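PDB 4R6H: solute binding protein MsmE from Bacillus subtilis subsp. subtilis str. 168, which binds melibiose, raffinose and stachyose as the solute-binding component of the MelEDC-MsmX ABC transporter that imports these sugars. Local coordinates for residues 117-122 / 138-143; 124-129 / 133-138. One frame throughout, in Å; residues are numbered along the deposited sequence.

Interaction 1 (117-122 / 138-143); sequences DLDPNL and INQAKD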
loop_
_atom_site.group_PDB
_atom_site.type_symbol
_atom_site.label_atom_id
_atom_site.label_comp_id
_atom_site.label_asym_id
_atom_site.label_seq_id
_atom_site.Cartn_x
_atom_site.Cartn_y
_atom_site.Cartn_z
ATOM N N ASP A 117 -12.700 12.791 -13.405
ATOM C CA ASP A 117 -11.516 12.062 -13.812
ATOM C C ASP A 117 -10.950 11.095 -12.774
ATOM O O ASP A 117 -9.819 10.603 -12.932
ATOM C CB ASP A 117 -10.438 13.046 -14.245
ATOM C CG ASP A 117 -10.802 13.783 -15.524
ATOM O OD1 ASP A 117 -11.361 13.155 -16.454
ATOM O OD2 ASP A 117 -10.523 14.989 -15.584
ATOM N N LEU A 118 -11.735 10.780 -11.745
ATOM C CA LEU A 118 -11.311 9.790 -10.772
ATOM C C LEU A 118 -10.991 8.447 -11.453
ATOM O O LEU A 118 -11.811 7.951 -12.266
ATOM C CB LEU A 118 -12.373 9.561 -9.716
ATOM C CG LEU A 118 -12.091 8.483 -8.654
ATOM C CD1 LEU A 118 -10.841 8.802 -7.818
ATOM C CD2 LEU A 118 -13.265 8.213 -7.725
ATOM N N ASP A 119 -9.824 7.857 -11.185
ATOM C CA ASP A 119 -9.495 6.542 -11.746
ATOM C C ASP A 119 -10.578 5.548 -11.348
ATOM O O ASP A 119 -10.836 5.373 -10.175
ATOM C CB ASP A 119 -8.090 6.095 -11.284
ATOM C CG ASP A 119 -7.593 4.810 -11.980
ATOM O OD1 ASP A 119 -8.404 3.898 -12.217
ATOM O OD2 ASP A 119 -6.378 4.745 -12.265
ATOM N N PRO A 120 -11.237 4.902 -12.332
ATOM C CA PRO A 120 -12.284 3.958 -11.903
ATOM C C PRO A 120 -11.825 2.785 -11.012
ATOM O O PRO A 120 -12.645 2.198 -10.353
ATOM C CB PRO A 120 -12.866 3.417 -13.230
ATOM C CG PRO A 120 -11.906 3.805 -14.293
ATOM C CD PRO A 120 -11.012 4.902 -13.788
ATOM N N ASN A 121 -10.535 2.468 -10.996
ATOM C CA ASN A 121 -10.019 1.486 -10.043
ATOM C C ASN A 121 -10.142 1.926 -8.582
ATOM O O ASN A 121 -10.057 1.093 -7.669
ATOM C CB ASN A 121 -8.568 1.150 -10.355
ATOM C CG ASN A 121 -8.431 0.154 -11.480
ATOM O OD1 ASN A 121 -9.306 -0.703 -11.702
ATOM N ND2 ASN A 121 -7.349 0.259 -12.190
ATOM N N LEU A 122 -10.423 3.210 -8.370
ATOM C CA LEU A 122 -10.598 3.785 -7.058
ATOM C C LEU A 122 -12.066 4.007 -6.665
ATOM O O LEU A 122 -12.318 4.439 -5.541
ATOM C CB LEU A 122 -9.823 5.118 -6.969
ATOM C CG LEU A 122 -8.298 5.045 -7.111
ATOM C CD1 LEU A 122 -7.634 6.403 -7.022
ATOM C CD2 LEU A 122 -7.766 4.093 -6.041
ATOM N N ILE A 138 -4.372 11.851 -4.042
ATOM C CA ILE A 138 -3.188 12.467 -4.603
ATOM C C ILE A 138 -2.508 11.459 -5.560
ATOM O O ILE A 138 -1.962 11.802 -6.602
ATOM C CB ILE A 138 -2.239 12.881 -3.479
ATOM C CG1 ILE A 138 -2.811 14.076 -2.734
ATOM C CG2 ILE A 138 -0.805 13.092 -3.973
ATOM C CD1 ILE A 138 -2.102 14.387 -1.439
ATOM N N ASN A 139 -2.562 10.199 -5.185
ATOM C CA ASN A 139 -1.890 9.141 -5.922
ATOM C C ASN A 139 -2.628 7.849 -5.664
ATOM O O ASN A 139 -3.743 7.862 -5.110
ATOM C CB ASN A 139 -0.406 9.023 -5.564
ATOM C CG ASN A 139 -0.166 8.729 -4.119
ATOM O OD1 ASN A 139 -1.101 8.562 -3.329
ATOM N ND2 ASN A 139 1.111 8.593 -3.748
ATOM N N GLN A 140 -2.040 6.727 -6.052
ATOM C CA GLN A 140 -2.620 5.444 -5.738
ATOM C C GLN A 140 -1.542 4.390 -5.664
ATOM O O GLN A 140 -0.558 4.477 -6.378
ATOM C CB GLN A 140 -3.627 5.040 -6.800
ATOM C CG GLN A 140 -3.099 5.085 -8.211
ATOM C CD GLN A 140 -4.123 4.596 -9.222
ATOM O OE1 GLN A 140 -4.551 3.413 -9.163
ATOM N NE2 GLN A 140 -4.523 5.471 -10.126
ATOM N N ALA A 141 -1.777 3.397 -4.832
ATOM C CA ALA A 141 -0.840 2.315 -4.649
ATOM C C ALA A 141 -1.300 1.102 -5.437
ATOM O O ALA A 141 -2.508 0.781 -5.433
ATOM C CB ALA A 141 -0.728 1.923 -3.187
ATOM N N LYS A 142 -0.348 0.424 -6.086
ATOM C CA LYS A 142 -0.628 -0.791 -6.842
ATOM C C LYS A 142 0.548 -1.739 -6.646
ATOM O O LYS A 142 1.555 -1.649 -7.357
ATOM C CB LYS A 142 -0.908 -0.519 -8.317
ATOM C CG LYS A 142 -2.267 0.111 -8.597
ATOM C CD LYS A 142 -2.604 0.180 -10.079
ATOM C CE LYS A 142 -1.870 1.285 -10.820
ATOM N NZ LYS A 142 -2.378 1.344 -12.232
ATOM N N ASP A 143 0.402 -2.673 -5.695
ATOM C CA ASP A 143 1.482 -3.545 -5.245
ATOM C C ASP A 143 1.269 -4.984 -5.703
ATOM O O ASP A 143 0.138 -5.560 -5.637
ATOM C CB ASP A 143 1.564 -3.536 -3.720
ATOM C CG ASP A 143 2.091 -2.238 -3.159
ATOM O OD1 ASP A 143 2.848 -1.513 -3.843
ATOM O OD2 ASP A 143 1.762 -1.958 -1.982
HETATM O O HOH W 1 -5.236 2.208 -11.536
#
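An Asx turn at D119, which leads into the 3-10 turn 120-122, meets Q140, in the part of the chain leading to strand 141-148. OD1 of D119 accepts from the backbone N of N121 at 2.8 Å, and the backbone adds a bond from L122 N to D119 O; aspartate suits the place because one carboxylate oxygen can close the turn while the other faces the neighbouring segment. With CG anti to the backbone N (chi1 -172°), that second oxygen reaches Q140. NE2 of Q140 donates to OD2 of D119 at 2.9 Å in a nearly straight bond that lies in the amide plane but comes down from above the carboxylate plane, the two planes standing 74° apart. Q140 is long enough to span the gap because its chain runs extended beyond CG, and its NE2 also donates to the backbone O of S347, so both N-H groups of the amide are probably engaged.

A water at the centre ties four side chains together. It donates to D119 OD2 at 2.9 Å and to Q140 OE1 at 2.7 Å, and accepts from N121 ND2 at 2.9 Å and from K142 NZ at 3.1 Å. The lysine ammonium lies 5.3 Å from D119 OD2, NZ to oxygen, so opposite charges are linked through the water rather than directly, and each probably steadies the other. W303 and Y362 offer K142 cation-pi contacts as well. Beside this polar cluster, CD1 of buried L122 rests 4.2 Å from CB of Q140; leucine suits the place because its branched end can lie against this aliphatic carbon and P137. The arrangement is an Asx turn with its 3-10 segment, bridged by an ordered water to K142 of strand 141-148.

Interaction 2 (124-129 / 133-138); sequences SILKNK and VYAYPI
Two hydrogen bonds link 124-129 to 133-138, one between backbones and one between side chains. The amide N of Y134 donates to O of L126 at 3.0 Å, and the same oxygen receives a CA-H contact from V133. At the other end of the tyrosine, ND2 of N128 donates to OH of Y134 at 3.1 Å, in a bent bond (141° at the hydrogen) tilted from its own amide plane, which is nearly perpendicular to the ring. The stronger hold on N128 is a bond from the backbone N of K132 to its OD1, so the asparagine closes the intervening loop and probably helps to fix the phenol. L126 O and N128 N lie at the ring's edge, in its plane. A phenylalanine here would lack the hydroxyl, and the amide of N128 would probably lose this tie across the contact and be held mainly through OD1.

K127 and V133 form a single beta bridge, with CA atoms 4.5 Å apart, where the chain leaves helix 123-126 and turns back toward strand 136-137, an edge strand of the small antiparallel sheet with 310-313.

Apolar contacts accompany the bridge. L126 has CG anti to its carbonyl carbon (chi1 -77°), which carries its two methyls to the later segment: CD1 sits 3.5 Å from CB of P137, and CD2 lies 4.2 Å from the short CB methyl of A135. A branched leucine can meet both, but CD1 also helps to bury A135 O, which has no polar partner in the model. In the bridged pair, the aliphatic stem of K127 lies across V133, CG to CG2 at 3.9 Å, keeping methylenes against the buried valine.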
loop_
_atom_site.group_PDB
_atom_site.type_symbol
_atom_site.label_atom_id
_atom_site.label_comp_id
_atom_site.label_asym_id
_atom_site.label_seq_id
_atom_site.Cartn_x
_atom_site.Cartn_y
_atom_site.Cartn_z
ATOM N N SER A 124 -14.615 1.925 -5.747
ATOM C CA SER A 124 -15.062 1.185 -4.572
ATOM C C SER A 124 -14.392 1.622 -3.306
ATOM O O SER A 124 -14.861 1.302 -2.224
ATOM C CB SER A 124 -14.781 -0.319 -4.734
ATOM O OG SER A 124 -15.607 -0.847 -5.737
ATOM N N ILE A 125 -13.239 2.292 -3.429
ATOM C CA ILE A 125 -12.452 2.630 -2.272
ATOM C C ILE A 125 -12.779 4.024 -1.783
ATOM O O ILE A 125 -12.916 4.236 -0.563
ATOM C CB ILE A 125 -10.939 2.460 -2.592
ATOM C CG1 ILE A 125 -10.674 0.975 -2.932
ATOM C CG2 ILE A 125 -10.074 2.861 -1.408
ATOM C CD1 ILE A 125 -9.482 0.704 -3.834
ATOM N N LEU A 126 -12.929 4.954 -2.730
ATOM C CA LEU A 126 -13.116 6.370 -2.398
ATOM C C LEU A 126 -14.530 6.874 -2.540
ATOM O O LEU A 126 -14.795 8.039 -2.262
ATOM C CB LEU A 126 -12.159 7.235 -3.206
ATOM C CG LEU A 126 -10.736 7.189 -2.651
ATOM C CD1 LEU A 126 -9.877 8.058 -3.546
ATOM C CD2 LEU A 126 -10.677 7.649 -1.199
ATOM N N LYS A 127 -15.448 6.009 -2.946
ATOM C CA LYS A 127 -16.846 6.389 -3.013
ATOM C C LYS A 127 -17.693 5.352 -2.348
ATOM O O LYS A 127 -17.284 4.195 -2.211
ATOM C CB LYS A 127 -17.337 6.550 -4.466
ATOM C CG LYS A 127 -16.531 7.489 -5.316
ATOM C CD LYS A 127 -17.000 7.500 -6.755
ATOM C CE LYS A 127 -18.456 7.899 -6.858
ATOM N NZ LYS A 127 -18.819 8.170 -8.272
ATOM N N ASN A 128 -18.904 5.760 -1.980
ATOM C CA ASN A 128 -19.943 4.777 -1.714
ATOM C C ASN A 128 -20.837 4.642 -2.943
ATOM O O ASN A 128 -20.832 5.495 -3.853
ATOM C CB ASN A 128 -20.662 5.000 -0.366
ATOM C CG ASN A 128 -21.379 6.333 -0.235
ATOM O OD1 ASN A 128 -21.909 6.876 -1.198
ATOM N ND2 ASN A 128 -21.429 6.850 0.996
ATOM N N LYS A 129 -21.536 3.514 -3.031
ATOM C CA LYS A 129 -22.436 3.279 -4.153
ATOM C C LYS A 129 -23.536 4.361 -4.205
ATOM O O LYS A 129 -24.011 4.683 -5.282
ATOM C CB LYS A 129 -23.041 1.864 -4.076
ATOM C CG LYS A 129 -23.656 1.364 -5.378
ATOM C CD LYS A 129 -24.344 0.016 -5.194
ATOM C CE LYS A 129 -25.361 -0.253 -6.294
ATOM N NZ LYS A 129 -24.789 -0.089 -7.659
ATOM N N VAL A 133 -18.199 11.006 -2.421
ATOM C CA VAL A 133 -16.753 10.922 -2.685
ATOM C C VAL A 133 -16.098 11.392 -1.373
ATOM O O VAL A 133 -16.310 12.558 -0.930
ATOM C CB VAL A 133 -16.365 11.799 -3.861
ATOM C CG1 VAL A 133 -14.841 11.791 -4.066
ATOM C CG2 VAL A 133 -17.055 11.345 -5.143
ATOM N N TYR A 134 -15.346 10.510 -0.727
ATOM C CA TYR A 134 -14.847 10.739 0.637
ATOM C C TYR A 134 -13.583 11.599 0.706
ATOM O O TYR A 134 -13.300 12.180 1.720
ATOM C CB TYR A 134 -14.519 9.400 1.355
ATOM C CG TYR A 134 -15.745 8.616 1.813
ATOM C CD1 TYR A 134 -16.545 7.954 0.879
ATOM C CD2 TYR A 134 -16.096 8.522 3.184
ATOM C CE1 TYR A 134 -17.668 7.249 1.276
ATOM C CE2 TYR A 134 -17.251 7.816 3.592
ATOM C CZ TYR A 134 -18.006 7.177 2.631
ATOM O OH TYR A 134 -19.129 6.457 2.993
ATOM N N ALA A 135 -12.773 11.546 -0.346
ATOM C CA ALA A 135 -11.441 12.202 -0.324
ATOM C C ALA A 135 -10.890 12.266 -1.732
ATOM O O ALA A 135 -11.327 11.528 -2.613
ATOM C CB ALA A 135 -10.490 11.419 0.530
ATOM N N TYR A 136 -9.921 13.152 -1.915
ATOM C CA TYR A 136 -9.209 13.332 -3.178
ATOM C C TYR A 136 -7.938 12.515 -3.129
ATOM O O TYR A 136 -7.108 12.695 -2.219
ATOM C CB TYR A 136 -8.876 14.828 -3.394
ATOM C CG TYR A 136 -7.860 15.035 -4.490
ATOM C CD1 TYR A 136 -8.172 14.799 -5.820
ATOM C CD2 TYR A 136 -6.553 15.370 -4.170
ATOM C CE1 TYR A 136 -7.212 14.939 -6.799
ATOM C CE2 TYR A 136 -5.589 15.529 -5.136
ATOM C CZ TYR A 136 -5.934 15.298 -6.461
ATOM O OH TYR A 136 -4.962 15.452 -7.440
ATOM N N PRO A 137 -7.759 11.602 -4.094
ATOM C CA PRO A 137 -6.547 10.794 -4.142
ATOM C C PRO A 137 -5.372 11.491 -4.812
ATOM O O PRO A 137 -5.381 11.719 -6.020
ATOM C CB PRO A 137 -6.987 9.561 -4.940
ATOM C CG PRO A 137 -8.007 10.131 -5.892
ATOM C CD PRO A 137 -8.722 11.235 -5.151
ATOM N N ILE A 138 -4.372 11.851 -4.042
ATOM C CA ILE A 138 -3.188 12.467 -4.603
ATOM C C ILE A 138 -2.508 11.459 -5.560
ATOM O O ILE A 138 -1.962 11.802 -6.602
ATOM C CB ILE A 138 -2.239 12.881 -3.479
ATOM C CG1 ILE A 138 -2.811 14.076 -2.734
ATOM C CG2 ILE A 138 -0.805 13.092 -3.973
ATOM C CD1 ILE A 138 -2.102 14.387 -1.439
#

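Overall arrangement
Interaction 2 joins residues only a few positions apart, whereas interaction 1 spans a longer excursion that contains it. They share I138, in the short connection after strand 136-137, and they touch directly through L118, which packs on both P137 and K127. Interaction 1, nearer the centre of the chain and buried, is largely polar, built on a carboxylate, an amide and a shared water. Interaction 2 is only partly buried and combines backbone pairing with leucine-proline packing. The first ties the 3-10 turn to the large mixed sheet through the water held by K142; the second ties helix 123-126 to the small antiparallel one.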